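Local coordinates for fructose-bisphosphate aldolase (Plasmodium falciparum, PDB 4TR9), which belongs to the fructose-bisphosphate aldolase family and folds as an alpha/beta TIM barrel, four copies of which make up the assembly, at residues 26-29 / 30-33; 134-137 / 138-141; 260-263 / 264-268. All blocks are in the same frame, centred on the assembly; numbering follows the deposited sequence.

Contact 1 of 3, residues 26-29 / 30-33; sequences AQKL and VQAG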
ATOM      1  N   ALA A  26     -25.622  -1.275  16.118  1.00 40.11           N
ATOM      2  CA  ALA A  26     -24.944  -0.087  15.608  1.00 38.09           C
ATOM      3  C   ALA A  26     -25.926   1.045  15.312  1.00 39.77           C
ATOM      4  O   ALA A  26     -25.677   2.198  15.662  1.00 39.69           O
ATOM      5  CB  ALA A  26     -24.148  -0.431  14.360  1.00 40.46           C
ATOM      6  N   GLN A  27     -27.037   0.710  14.666  1.00 34.26           N
ATOM      7  CA  GLN A  27     -28.052   1.701  14.326  1.00 39.53           C
ATOM      8  C   GLN A  27     -28.800   2.167  15.571  1.00 42.57           C
ATOM      9  O   GLN A  27     -29.217   3.321  15.664  1.00 55.22           O
ATOM     10  CB  GLN A  27     -29.034   1.130  13.298  1.00 50.35           C
ATOM     11  CG  GLN A  27     -30.133   2.094  12.872  1.00 71.82           C
ATOM     12  CD  GLN A  27     -29.600   3.309  12.135  1.00 87.84           C
ATOM     13  OE1 GLN A  27     -28.549   3.251  11.495  1.00 86.81           O
ATOM     14  NE2 GLN A  27     -30.325   4.418  12.222  1.00 82.73           N
ATOM     15  N   LYS A  28     -28.956   1.260  16.531  1.00 48.03           N
ATOM     16  CA  LYS A  28     -29.682   1.553  17.761  1.00 45.77           C
ATOM     17  C   LYS A  28     -28.888   2.489  18.670  1.00 42.45           C
ATOM     18  O   LYS A  28     -29.465   3.291  19.405  1.00 45.50           O
ATOM     19  CB  LYS A  28     -30.017   0.250  18.490  1.00 44.47           C
ATOM     20  CG  LYS A  28     -30.919   0.405  19.703  1.00 48.81           C
ATOM     21  CD  LYS A  28     -31.560  -0.927  20.069  1.00 64.86           C
ATOM     22  CE  LYS A  28     -30.528  -2.045  20.126  1.00 62.47           C
ATOM     23  NZ  LYS A  28     -31.150  -3.379  20.355  1.00 67.51           N
ATOM     24  N   LEU A  29     -27.563   2.387  18.611  1.00 45.52           N
ATOM     25  CA  LEU A  29     -26.692   3.261  19.392  1.00 41.15           C
ATOM     26  C   LEU A  29     -26.734   4.694  18.872  1.00 40.58           C
ATOM     27  O   LEU A  29     -26.488   5.642  19.618  1.00 36.70           O
ATOM     28  CB  LEU A  29     -25.253   2.741  19.377  1.00 37.96           C
ATOM     29  CG  LEU A  29     -24.954   1.529  20.258  1.00 36.31           C
ATOM     30  CD1 LEU A  29     -23.524   1.056  20.050  1.00 33.21           C
ATOM     31  CD2 LEU A  29     -25.204   1.863  21.719  1.00 33.18           C
ATOM     32  N   VAL A  30     -27.042   4.848  17.589  1.00 42.23           N
ATOM     33  CA  VAL A  30     -27.155   6.169  16.986  1.00 41.81           C
ATOM     34  C   VAL A  30     -28.609   6.484  16.650  1.00 46.63           C
ATOM     35  O   VAL A  30     -28.899   7.175  15.671  1.00 46.13           O
ATOM     36  CB  VAL A  30     -26.288   6.290  15.714  1.00 43.30           C
ATOM     37  CG1 VAL A  30     -24.811   6.266  16.079  1.00 32.98           C
ATOM     38  CG2 VAL A  30     -26.618   5.178  14.729  1.00 42.82           C
ATOM     39  N   GLN A  31     -29.520   5.973  17.476  1.00 53.60           N
ATOM     40  CA  GLN A  31     -30.949   6.217  17.305  1.00 49.37           C
ATOM     41  C   GLN A  31     -31.242   7.712  17.391  1.00 49.70           C
ATOM     42  O   GLN A  31     -30.501   8.457  18.032  1.00 43.71           O
ATOM     43  CB  GLN A  31     -31.752   5.445  18.358  1.00 59.75           C
ATOM     44  CG  GLN A  31     -33.235   5.291  18.038  1.00 81.33           C
ATOM     45  CD  GLN A  31     -33.964   4.413  19.040  1.00 80.44           C
ATOM     46  OE1 GLN A  31     -33.419   4.054  20.085  1.00 71.39           O
ATOM     47  NE2 GLN A  31     -35.205   4.060  18.722  1.00 78.50           N
ATOM     48  N   ALA A  32     -32.322   8.138  16.739  1.00 50.95           N
ATOM     49  CA  ALA A  32     -32.661   9.554  16.614  1.00 48.10           C
ATOM     50  C   ALA A  32     -32.711  10.279  17.957  1.00 38.28           C
ATOM     51  O   ALA A  32     -33.519   9.950  18.825  1.00 44.70           O
ATOM     52  CB  ALA A  32     -33.993   9.707  15.890  1.00 50.00           C
ATOM     53  N   GLY A  33     -31.833  11.265  18.116  1.00 41.79           N
ATOM     54  CA  GLY A  33     -31.818  12.097  19.304  1.00 39.16           C
ATOM     55  C   GLY A  33     -31.019  11.539  20.465  1.00 39.99           C
ATOM     56  O   GLY A  33     -30.874  12.197  21.495  1.00 44.18           O
TER
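The branched end of Val30 overlaps the carbonyls of the last turn of the helix that starts at residue 16. Its methyl CG2 lies 3.3 Å from Ala26 O and equally 3.3 Å from Gln27 O, so one carbon bridges two successive peptide oxygens. The first torsion accounts for this: CG1 takes the place anti to the carbonyl carbon (chi1 -69°), and CG2 is left between the backbone N and that carbon, where it meets the oxygens of Ala26 and Gln27. Gln27 reaches the same methyl from its side chain, with OE1 4.2 Å from Val30 CG2.

The backbone bonds here are long. Val30 N to Gln27 O (3.3 Å) and Gln31 N to Lys28 O (3.3 Å) are both three-residue, weak bonds. Alongside the second, Gln31 CB sits 3.3 Å from Lys28 O, while the extended chain carries the amide away and OE1 is weakly bonded to Lys34.

The turn lies at the end of the barrel where strands begin: Leu29 packs on Ile109 and Leu235, and Val30 on Ala303 and Leu235. Leu29 O is bonded to Ser80 OG. With both backbone hydrogen bonds across the turn weak, and the aliphatic groups of Leu29 and Val30 buried against strand starts, the geometry is consistent with a helix exit that relies on apolar packing as well as on its weak bonds.

Contact 2 of 3, residues 134-137 / 138-141; sequences DGLA and ERCK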
ATOM      1  N   ASP A 134      -3.684  -8.849  22.214  1.00 34.67           N
ATOM      2  CA  ASP A 134      -3.404 -10.141  22.836  1.00 40.37           C
ATOM      3  C   ASP A 134      -4.521 -10.559  23.786  1.00 45.54           C
ATOM      4  O   ASP A 134      -4.753  -9.918  24.811  1.00 45.84           O
ATOM      5  CB  ASP A 134      -2.069 -10.098  23.584  1.00 42.75           C
ATOM      6  CG  ASP A 134      -0.905  -9.751  22.679  1.00 46.50           C
ATOM      7  OD1 ASP A 134      -1.040  -9.902  21.445  1.00 43.70           O
ATOM      8  OD2 ASP A 134       0.149  -9.331  23.199  1.00 51.87           O
ATOM      9  N   GLY A 135      -5.210 -11.640  23.436  1.00 42.34           N
ATOM     10  CA  GLY A 135      -6.293 -12.156  24.253  1.00 48.36           C
ATOM     11  C   GLY A 135      -7.560 -11.330  24.148  1.00 49.23           C
ATOM     12  O   GLY A 135      -8.443 -11.426  25.000  1.00 43.46           O
ATOM     13  N   LEU A 136      -7.652 -10.518  23.100  1.00 47.07           N
ATOM     14  CA  LEU A 136      -8.812  -9.658  22.893  1.00 44.53           C
ATOM     15  C   LEU A 136     -10.073 -10.475  22.634  1.00 41.39           C
ATOM     16  O   LEU A 136     -11.139 -10.171  23.169  1.00 43.97           O
ATOM     17  CB  LEU A 136      -8.567  -8.692  21.731  1.00 32.85           C
ATOM     18  CG  LEU A 136      -9.730  -7.767  21.364  1.00 32.04           C
ATOM     19  CD1 LEU A 136     -10.138  -6.915  22.555  1.00 33.88           C
ATOM     20  CD2 LEU A 136      -9.372  -6.891  20.174  1.00 26.29           C
ATOM     21  N   ALA A 137      -9.945 -11.514  21.815  1.00 36.46           N
ATOM     22  CA  ALA A 137     -11.076 -12.372  21.473  1.00 37.45           C
ATOM     23  C   ALA A 137     -11.631 -13.076  22.707  1.00 45.60           C
ATOM     24  O   ALA A 137     -12.836 -13.303  22.815  1.00 44.96           O
ATOM     25  CB  ALA A 137     -10.667 -13.390  20.420  1.00 32.11           C
ATOM     26  N   GLU A 138     -10.744 -13.417  23.635  1.00 42.85           N
ATOM     27  CA  GLU A 138     -11.146 -14.082  24.868  1.00 46.41           C
ATOM     28  C   GLU A 138     -11.890 -13.119  25.787  1.00 47.43           C
ATOM     29  O   GLU A 138     -12.851 -13.502  26.454  1.00 48.51           O
ATOM     30  CB  GLU A 138      -9.928 -14.668  25.588  1.00 50.77           C
ATOM     31  CG  GLU A 138      -9.390 -15.952  24.969  1.00 61.24           C
ATOM     32  CD  GLU A 138      -8.786 -15.741  23.592  1.00 65.98           C
ATOM     33  OE1 GLU A 138      -8.256 -14.640  23.334  1.00 67.86           O
ATOM     34  OE2 GLU A 138      -8.847 -16.675  22.765  1.00 70.06           O
ATOM     35  N   ARG A 139     -11.445 -11.866  25.814  1.00 39.83           N
ATOM     36  CA  ARG A 139     -12.084 -10.852  26.644  1.00 42.30           C
ATOM     37  C   ARG A 139     -13.438 -10.446  26.072  1.00 42.56           C
ATOM     38  O   ARG A 139     -14.366 -10.139  26.818  1.00 46.45           O
ATOM     39  CB  ARG A 139     -11.182  -9.624  26.789  1.00 39.59           C
ATOM     40  CG  ARG A 139      -9.864  -9.907  27.489  1.00 47.54           C
ATOM     41  CD  ARG A 139      -9.177  -8.623  27.922  1.00 44.34           C
ATOM     42  NE  ARG A 139      -8.958  -7.708  26.806  1.00 45.08           N
ATOM     43  CZ  ARG A 139      -7.898  -7.747  26.006  1.00 44.76           C
ATOM     44  NH1 ARG A 139      -7.779  -6.874  25.016  1.00 37.84           N
ATOM     45  NH2 ARG A 139      -6.956  -8.662  26.193  1.00 46.41           N
ATOM     46  N   CYS A 140     -13.545 -10.446  24.746  1.00 48.47           N
ATOM     47  CA  CYS A 140     -14.803 -10.119  24.083  1.00 45.12           C
ATOM     48  C   CYS A 140     -15.899 -11.107  24.468  1.00 47.67           C
ATOM     49  O   CYS A 140     -17.035 -10.712  24.735  1.00 47.72           O
ATOM     50  CB  CYS A 140     -14.624 -10.098  22.562  1.00 36.81           C
ATOM     51  SG  CYS A 140     -13.688  -8.688  21.925  1.00 39.71           S
ATOM     52  N   LYS A 141     -15.553 -12.391  24.494  1.00 35.63           N
ATOM     53  CA  LYS A 141     -16.499 -13.428  24.892  1.00 44.28           C
ATOM     54  C   LYS A 141     -16.915 -13.244  26.346  1.00 45.90           C
ATOM     55  O   LYS A 141     -18.060 -13.508  26.714  1.00 46.92           O
ATOM     56  CB  LYS A 141     -15.893 -14.817  24.686  1.00 41.87           C
ATOM     57  CG  LYS A 141     -15.569 -15.142  23.238  1.00 46.76           C
ATOM     58  CD  LYS A 141     -15.015 -16.550  23.097  1.00 51.52           C
ATOM     59  CE  LYS A 141     -14.692 -16.872  21.646  1.00 44.99           C
ATOM     60  NZ  LYS A 141     -14.161 -18.253  21.488  1.00 60.73           N
TER
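The first turn of helix 136-146, with Gly135 at its N-cap position, is tied back to the residues before it by the side chain of Arg139. Arg139 NH2 donates to Asp134 O over 2.9 Å; the oxygen lies at the edge of the guanidinium, near its plane, while NH2 stands 30° out of the carbonyl plane. A bend at chi3 (-56°) folds the arginine back across the start of the helix. One guanidinium face is therefore laid over Leu136 CA, 3.5 Å from the plane and toward its rim, with Gly135 O on that face too. Leu136 crosses the arginine at about a right angle, bringing CD1 to 3.4 Å from Arg139 NH1.

Gly135 O accepts Arg139 N at 3.1 Å and, weakly, Glu138 N. Glu138, bent at chi2 (67°), curls back so that OE1 comes to 3.3 Å from Gly135 CA. On the buried side Leu136 CD1 packs against Cys140 SG at 4.0 Å, and Cys140 N bonds to Leu136 O at 2.9 Å; Ile184 and Cys185 of helix 168-187 cover this side.

Arg139 NH1 is bonded to Gly132 O, and Asp134 O also takes Lys116 NZ. The Asp134 carboxylate turns to the second subunit, accepting from Gly132 N and Asp134 N of that chain and pairing with its Lys116. Backbone oxygens gripped by cationic groups, together with a carboxylate committed across the interface, are consistent with this turn being shaped partly by the subunit interface.

Contact 3 of 3, residues 260-263 / 264-268; sequences TVRT and LRRTV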
ATOM      1  N   THR A 260     -16.013  19.952   9.114  1.00 37.32           N
ATOM      2  CA  THR A 260     -16.208  18.626   9.690  1.00 31.54           C
ATOM      3  C   THR A 260     -17.087  17.778   8.778  1.00 33.37           C
ATOM      4  O   THR A 260     -16.772  16.622   8.496  1.00 31.66           O
ATOM      5  CB  THR A 260     -16.841  18.696  11.092  1.00 30.05           C
ATOM      6  OG1 THR A 260     -15.964  19.400  11.981  1.00 32.79           O
ATOM      7  CG2 THR A 260     -17.084  17.299  11.638  1.00 23.93           C
ATOM      8  N   VAL A 261     -18.189  18.364   8.316  1.00 36.35           N
ATOM      9  CA  VAL A 261     -19.099  17.682   7.402  1.00 32.04           C
ATOM     10  C   VAL A 261     -18.406  17.361   6.080  1.00 37.53           C
ATOM     11  O   VAL A 261     -18.546  16.259   5.548  1.00 35.89           O
ATOM     12  CB  VAL A 261     -20.366  18.524   7.132  1.00 35.28           C
ATOM     13  CG1 VAL A 261     -21.171  17.937   5.984  1.00 31.26           C
ATOM     14  CG2 VAL A 261     -21.218  18.616   8.389  1.00 42.28           C
ATOM     15  N   ARG A 262     -17.649  18.325   5.561  1.00 29.44           N
ATOM     16  CA  ARG A 262     -16.916  18.134   4.315  1.00 32.84           C
ATOM     17  C   ARG A 262     -15.902  17.000   4.436  1.00 32.65           C
ATOM     18  O   ARG A 262     -15.744  16.197   3.518  1.00 36.65           O
ATOM     19  CB  ARG A 262     -16.203  19.423   3.903  1.00 33.09           C
ATOM     20  CG  ARG A 262     -15.558  19.353   2.527  1.00 41.18           C
ATOM     21  CD  ARG A 262     -14.714  20.581   2.239  1.00 42.95           C
ATOM     22  NE  ARG A 262     -13.443  20.548   2.954  1.00 51.59           N
ATOM     23  CZ  ARG A 262     -12.498  21.474   2.837  1.00 55.65           C
ATOM     24  NH1 ARG A 262     -11.369  21.364   3.525  1.00 50.25           N
ATOM     25  NH2 ARG A 262     -12.682  22.512   2.033  1.00 60.96           N
ATOM     26  N   THR A 263     -15.223  16.938   5.578  1.00 40.84           N
ATOM     27  CA  THR A 263     -14.216  15.911   5.817  1.00 34.32           C
ATOM     28  C   THR A 263     -14.838  14.518   5.862  1.00 35.60           C
ATOM     29  O   THR A 263     -14.283  13.560   5.322  1.00 33.80           O
ATOM     30  CB  THR A 263     -13.456  16.167   7.133  1.00 35.82           C
ATOM     31  OG1 THR A 263     -12.905  17.489   7.120  1.00 39.81           O
ATOM     32  CG2 THR A 263     -12.333  15.154   7.311  1.00 39.77           C
ATOM     33  N   LEU A 264     -15.999  14.413   6.502  1.00 39.95           N
ATOM     34  CA  LEU A 264     -16.684  13.133   6.639  1.00 33.98           C
ATOM     35  C   LEU A 264     -17.278  12.664   5.316  1.00 32.89           C
ATOM     36  O   LEU A 264     -17.200  11.483   4.977  1.00 32.61           O
ATOM     37  CB  LEU A 264     -17.782  13.227   7.700  1.00 34.81           C
ATOM     38  CG  LEU A 264     -17.311  13.454   9.137  1.00 35.65           C
ATOM     39  CD1 LEU A 264     -18.497  13.524  10.086  1.00 37.19           C
ATOM     40  CD2 LEU A 264     -16.339  12.362   9.563  1.00 37.25           C
ATOM     41  N   ARG A 265     -17.871  13.591   4.569  1.00 32.09           N
ATOM     42  CA  ARG A 265     -18.488  13.260   3.290  1.00 37.49           C
ATOM     43  C   ARG A 265     -17.456  12.788   2.271  1.00 37.24           C
ATOM     44  O   ARG A 265     -17.771  12.009   1.374  1.00 39.02           O
ATOM     45  CB  ARG A 265     -19.258  14.461   2.737  1.00 37.19           C
ATOM     46  CG  ARG A 265     -20.528  14.791   3.506  1.00 33.27           C
ATOM     47  CD  ARG A 265     -21.276  15.948   2.868  1.00 41.97           C
ATOM     48  NE  ARG A 265     -21.654  15.660   1.488  1.00 46.08           N
ATOM     49  CZ  ARG A 265     -22.775  15.039   1.136  1.00 45.33           C
ATOM     50  NH1 ARG A 265     -23.040  14.820  -0.144  1.00 48.95           N
ATOM     51  NH2 ARG A 265     -23.633  14.636   2.064  1.00 37.48           N
ATOM     52  N   ARG A 266     -16.222  13.257   2.419  1.00 32.73           N
ATOM     53  CA  ARG A 266     -15.152  12.896   1.495  1.00 37.86           C
ATOM     54  C   ARG A 266     -14.514  11.548   1.825  1.00 37.09           C
ATOM     55  O   ARG A 266     -13.801  10.981   0.998  1.00 37.13           O
ATOM     56  CB  ARG A 266     -14.068  13.977   1.485  1.00 41.55           C
ATOM     57  CG  ARG A 266     -14.444  15.255   0.754  1.00 42.01           C
ATOM     58  CD  ARG A 266     -13.313  16.272   0.842  1.00 46.01           C
ATOM     59  NE  ARG A 266     -13.601  17.497   0.101  1.00 50.16           N
ATOM     60  CZ  ARG A 266     -12.798  18.555   0.071  1.00 55.87           C
ATOM     61  NH1 ARG A 266     -13.138  19.628  -0.629  1.00 57.39           N
ATOM     62  NH2 ARG A 266     -11.656  18.542   0.744  1.00 54.54           N
ATOM     63  N   THR A 267     -14.765  11.035   3.025  1.00 37.84           N
ATOM     64  CA  THR A 267     -14.035   9.861   3.496  1.00 40.67           C
ATOM     65  C   THR A 267     -14.910   8.710   3.994  1.00 38.40           C
ATOM     66  O   THR A 267     -14.538   7.544   3.854  1.00 36.95           O
ATOM     67  CB  THR A 267     -13.064  10.245   4.633  1.00 40.02           C
ATOM     68  OG1 THR A 267     -13.789  10.895   5.684  1.00 43.30           O
ATOM     69  CG2 THR A 267     -11.981  11.184   4.121  1.00 41.89           C
ATOM     70  N   VAL A 268     -16.065   9.029   4.574  1.00 35.69           N
ATOM     71  CA  VAL A 268     -16.878   8.016   5.248  1.00 38.24           C
ATOM     72  C   VAL A 268     -18.031   7.486   4.396  1.00 36.07           C
ATOM     73  O   VAL A 268     -18.979   8.215   4.107  1.00 36.34           O
ATOM     74  CB  VAL A 268     -17.468   8.562   6.566  1.00 34.83           C
ATOM     75  CG1 VAL A 268     -18.288   7.488   7.259  1.00 31.51           C
ATOM     76  CG2 VAL A 268     -16.361   9.067   7.478  1.00 33.44           C
TER
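Two guanidinium groups lie flat on each other: the planes of Arg262 and Arg266 differ by 9° and their centres are 4.0 Å apart. The stack is offset. Over one face of Arg262 comes Arg266 NH2, 3.5 Å from Arg262 NE, and over one face of Arg266 comes Arg262 CD, 3.4 Å from Arg266 NH1. Both chains run side by side in the same direction; the Arg262 chain, with CG opposite the backbone N (chi1 -173°), bends only at chi3, whereas Arg266 stays extended to NE. Arg266 NE forms a salt bridge with Glu232 of the third subunit and NH2 a weak bond with Gln214, so the like charges probably owe part of their tolerance to that carboxylate.

This i to i+4 pairing belongs to the final turns of helix 253-267, which packs in the barrel's outer layer against helices 206-226 and 284-295. Arg266 N to Arg262 O (3.2 Å) and Arg265 N to Val261 O (2.9 Å) maintain the helical spacing. One residue earlier, Val261 CG1 runs beside Arg265 CD at 3.7 Å, and the bound peptide packs on Val261, Arg262 and Arg265 through aromatic side chains. Toward the end of the helix, Thr267 OG1 donates to Thr263 O over 2.7 Å, and Leu264 O accepts both Thr267 N and Val268 N, the latter at 2.7 Å.

In the fold
All three contacts are local turns within one chain, but they differ in burial and neighbours. Contact 1 is partly buried where the barrel strands begin, and no other chain of the assembly touches it. Contact 2 is also partly buried, whereas contact 3 is buried, with the bound peptide reaching it too; these two lie on helices facing the second and third subunits respectively, their centres about 32 Å apart. The chemistry follows place: aliphatic methyls and weak backbone hydrogen bonds in 26-33, an arginine bonded in-chain to peptide oxygens at a helix start in 134-141, and stacked arginines whose charge is probably eased by a carboxylate of the third subunit near a helix end in 260-268.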